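Side-chain contact in flavohemoprotein (Vibrio cholerae O1 biovar El Tor, PDB 4EH1), which probably detoxifies nitric oxide by converting it to nitrate with oxygen and NAD(P)H, the electrons passing through FAD and heme b: residues 174-179 against 184-189. Numbering follows the deposited sequence.
Sequences QVWYRD and DVLQGE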
ATOM      1  N   GLN A 174      11.165   6.884  21.782  1.00 23.25           N
ATOM      2  CA  GLN A 174      12.234   5.885  21.804  1.00 27.36           C
ATOM      3  C   GLN A 174      11.686   4.631  21.128  1.00 29.19           C
ATOM      4  O   GLN A 174      10.574   4.196  21.430  1.00 26.22           O
ATOM      5  CB  GLN A 174      12.702   5.564  23.233  1.00 28.80           C
ATOM      6  CG  GLN A 174      13.850   4.516  23.287  1.00 28.62           C
ATOM      7  CD  GLN A 174      15.051   4.907  22.403  1.00 35.70           C
ATOM      8  OE1 GLN A 174      15.431   4.186  21.456  1.00 36.48           O
ATOM      9  NE2 GLN A 174      15.662   6.034  22.728  1.00 28.62           N
ATOM     10  N   VAL A 175      12.472   4.066  20.218  1.00 22.71           N
ATOM     11  CA  VAL A 175      12.116   2.821  19.568  1.00 21.36           C
ATOM     12  C   VAL A 175      13.072   1.645  19.941  1.00 28.19           C
ATOM     13  O   VAL A 175      14.265   1.846  20.087  1.00 26.19           O
ATOM     14  CB  VAL A 175      12.088   3.019  18.056  1.00 28.28           C
ATOM     15  CG1 VAL A 175      11.970   1.672  17.336  1.00 29.54           C
ATOM     16  CG2 VAL A 175      10.907   3.989  17.665  1.00 22.04           C
ATOM     17  N   TRP A 176      12.525   0.439  20.125  1.00 21.77           N
ATOM     18  CA  TRP A 176      13.313  -0.778  20.359  1.00 22.45           C
ATOM     19  C   TRP A 176      13.083  -1.791  19.209  1.00 28.81           C
ATOM     20  O   TRP A 176      11.938  -1.994  18.765  1.00 26.28           O
ATOM     21  CB  TRP A 176      12.892  -1.462  21.665  1.00 22.50           C
ATOM     22  CG  TRP A 176      13.320  -0.789  22.926  1.00 24.12           C
ATOM     23  CD1 TRP A 176      14.339  -1.147  23.736  1.00 25.79           C
ATOM     24  CD2 TRP A 176      12.709   0.353  23.530  1.00 24.35           C
ATOM     25  NE1 TRP A 176      14.416  -0.295  24.800  1.00 26.62           N
ATOM     26  CE2 TRP A 176      13.419   0.628  24.712  1.00 24.77           C
ATOM     27  CE3 TRP A 176      11.631   1.177  23.175  1.00 24.76           C
ATOM     28  CZ2 TRP A 176      13.097   1.693  25.555  1.00 25.01           C
ATOM     29  CZ3 TRP A 176      11.294   2.222  24.020  1.00 23.30           C
ATOM     30  CH2 TRP A 176      12.027   2.465  25.202  1.00 23.10           C
ATOM     31  N   TYR A 177      14.159  -2.416  18.724  1.00 26.04           N
ATOM     32  CA  TYR A 177      14.049  -3.492  17.734  1.00 24.54           C
ATOM     33  C   TYR A 177      14.493  -4.738  18.464  1.00 32.43           C
ATOM     34  O   TYR A 177      15.594  -4.781  19.045  1.00 27.52           O
ATOM     35  CB  TYR A 177      14.966  -3.268  16.524  1.00 27.16           C
ATOM     36  CG  TYR A 177      14.573  -2.177  15.534  1.00 27.21           C
ATOM     37  CD1 TYR A 177      13.304  -1.583  15.559  1.00 24.15           C
ATOM     38  CD2 TYR A 177      15.478  -1.757  14.547  1.00 27.87           C
ATOM     39  CE1 TYR A 177      12.954  -0.586  14.634  1.00 23.82           C
ATOM     40  CE2 TYR A 177      15.142  -0.756  13.631  1.00 28.05           C
ATOM     41  CZ  TYR A 177      13.865  -0.172  13.685  1.00 25.99           C
ATOM     42  OH  TYR A 177      13.513   0.818  12.766  1.00 26.55           O
ATOM     43  N   ARG A 178      13.634  -5.746  18.474  1.00 29.69           N
ATOM     44  CA  ARG A 178      13.959  -6.984  19.187  1.00 31.23           C
ATOM     45  C   ARG A 178      15.121  -7.736  18.534  1.00 34.70           C
ATOM     46  O   ARG A 178      15.934  -8.330  19.223  1.00 31.06           O
ATOM     47  CB  ARG A 178      12.757  -7.909  19.219  1.00 27.33           C
ATOM     48  CG  ARG A 178      12.915  -9.130  20.085  1.00 32.87           C
ATOM     49  CD  ARG A 178      11.752 -10.054  19.834  1.00 35.18           C
ATOM     50  NE  ARG A 178      11.861 -10.721  18.542  1.00 33.74           N
ATOM     51  CZ  ARG A 178      10.863 -11.391  17.981  1.00 34.43           C
ATOM     52  NH1 ARG A 178       9.701 -11.482  18.609  1.00 29.76           N
ATOM     53  NH2 ARG A 178      11.030 -11.971  16.808  1.00 32.18           N
ATOM     54  N   ASP A 179      15.206  -7.700  17.209  1.00 30.97           N
ATOM     55  CA  ASP A 179      16.111  -8.624  16.513  1.00 35.09           C
ATOM     56  C   ASP A 179      17.321  -8.014  15.809  1.00 37.91           C
ATOM     57  O   ASP A 179      18.091  -8.734  15.202  1.00 35.92           O
ATOM     58  CB  ASP A 179      15.335  -9.478  15.504  1.00 35.20           C
ATOM     59  CG  ASP A 179      14.264 -10.305  16.151  1.00 40.81           C
ATOM     60  OD1 ASP A 179      14.474 -10.714  17.305  1.00 40.63           O
ATOM     61  OD2 ASP A 179      13.208 -10.535  15.513  1.00 43.03           O
ATOM     62  N   ASP A 184      20.091   5.080  16.334  1.00 54.22           N
ATOM     63  CA  ASP A 184      19.082   5.661  17.217  1.00 54.99           C
ATOM     64  C   ASP A 184      17.895   4.740  17.538  1.00 46.06           C
ATOM     65  O   ASP A 184      16.765   5.200  17.660  1.00 48.48           O
ATOM     66  CB  ASP A 184      18.563   6.989  16.655  1.00 64.99           C
ATOM     67  CG  ASP A 184      17.947   7.874  17.731  1.00 76.63           C
ATOM     68  OD1 ASP A 184      18.671   8.225  18.691  1.00 85.50           O
ATOM     69  OD2 ASP A 184      16.740   8.199  17.630  1.00 74.46           O
ATOM     70  N   VAL A 185      18.136   3.439  17.646  1.00 39.00           N
ATOM     71  CA  VAL A 185      17.152   2.564  18.276  1.00 37.41           C
ATOM     72  C   VAL A 185      17.865   1.702  19.291  1.00 36.49           C
ATOM     73  O   VAL A 185      19.068   1.454  19.186  1.00 39.24           O
ATOM     74  CB  VAL A 185      16.389   1.646  17.280  1.00 32.44           C
ATOM     75  CG1 VAL A 185      15.860   2.466  16.080  1.00 31.20           C
ATOM     76  CG2 VAL A 185      17.258   0.518  16.852  1.00 38.49           C
ATOM     77  N   LEU A 186      17.132   1.226  20.279  1.00 31.69           N
ATOM     78  CA  LEU A 186      17.761   0.343  21.240  1.00 31.70           C
ATOM     79  C   LEU A 186      17.451  -1.087  20.813  1.00 34.31           C
ATOM     80  O   LEU A 186      16.352  -1.387  20.361  1.00 33.95           O
ATOM     81  CB  LEU A 186      17.222   0.634  22.626  1.00 33.34           C
ATOM     82  CG  LEU A 186      17.700   1.999  23.117  1.00 37.55           C
ATOM     83  CD1 LEU A 186      16.842   2.465  24.262  1.00 36.27           C
ATOM     84  CD2 LEU A 186      19.151   1.876  23.548  1.00 40.66           C
ATOM     85  N   GLN A 187      18.431  -1.956  20.932  1.00 39.40           N
ATOM     86  CA  GLN A 187      18.249  -3.352  20.579  1.00 41.50           C
ATOM     87  C   GLN A 187      17.781  -4.142  21.794  1.00 39.81           C
ATOM     88  O   GLN A 187      18.401  -4.103  22.851  1.00 49.19           O
ATOM     89  CB  GLN A 187      19.574  -3.927  20.073  1.00 39.87           C
ATOM     90  CG  GLN A 187      19.415  -5.281  19.474  1.00 46.55           C
ATOM     91  CD  GLN A 187      20.614  -5.687  18.635  1.00 55.90           C
ATOM     92  OE1 GLN A 187      21.657  -5.025  18.651  1.00 58.25           O
ATOM     93  NE2 GLN A 187      20.465  -6.779  17.890  1.00 48.95           N
ATOM     94  N   GLY A 188      16.702  -4.881  21.657  1.00 41.67           N
ATOM     95  CA  GLY A 188      16.284  -5.736  22.748  1.00 38.49           C
ATOM     96  C   GLY A 188      14.882  -5.470  23.245  1.00 35.20           C
ATOM     97  O   GLY A 188      14.072  -4.869  22.543  1.00 35.82           O
ATOM     98  N   GLU A 189      14.590  -5.925  24.457  1.00 34.58           N
ATOM     99  CA  GLU A 189      13.287  -5.662  25.047  1.00 38.66           C
ATOM    100  C   GLU A 189      13.229  -4.237  25.596  1.00 35.01           C
ATOM    101  O   GLU A 189      14.248  -3.632  25.980  1.00 31.91           O
ATOM    102  CB  GLU A 189      12.933  -6.684  26.139  1.00 45.33           C
ATOM    103  CG  GLU A 189      12.699  -8.124  25.620  1.00 64.31           C
ATOM    104  CD  GLU A 189      11.433  -8.288  24.742  1.00 71.48           C
ATOM    105  OE1 GLU A 189      10.317  -7.980  25.233  1.00 79.02           O
ATOM    106  OE2 GLU A 189      11.546  -8.744  23.568  1.00 61.61           O
TER
HETATM  107  O   HOH W   1      14.384   5.861  18.645  1.00 36.25           O
HETATM  108  O   HOH W   2      18.867  -8.760  19.166  1.00 48.92           O
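L186 lays its CB over one face of the W176 indole, 3.9 Å from the centroid of the five-membered ring, a CH-pi contact, while its CD1 sits above that face's rim. W176 holds CG anti to its own carbonyl carbon (chi1 -73°), and the flat indole then lies alongside L186, a branched apolar chain suited to covering it. On the other face of the sheet V185 CG2 makes a CH-pi contact over the Y177 ring, 3.7 Å from CD2; valine's compact apolar branches suit an aromatic face. Between these layers the backbones pair in parallel: L186 N donates to V175 O at 2.9 Å, L186 O accepts the N-H of Y177 at 2.9 Å, and G188 N reaches Y177 O at 2.8 Å from above the carbonyl plane. Strand 186-187 thereby edges the parallel sheet of the reductase's NAD-binding domain, next to strand 172-177. G188 has backbone angles (phi 122°) that would press a CB on Q187 O, so glycine fits. One water links V175 N to D184 O, a second R178 O to Q187 NE2. Farther out, H156 hydrogen-bonds Y177 OH, fixing the polar end of a buried ring, and M190 and L195 pack on W176.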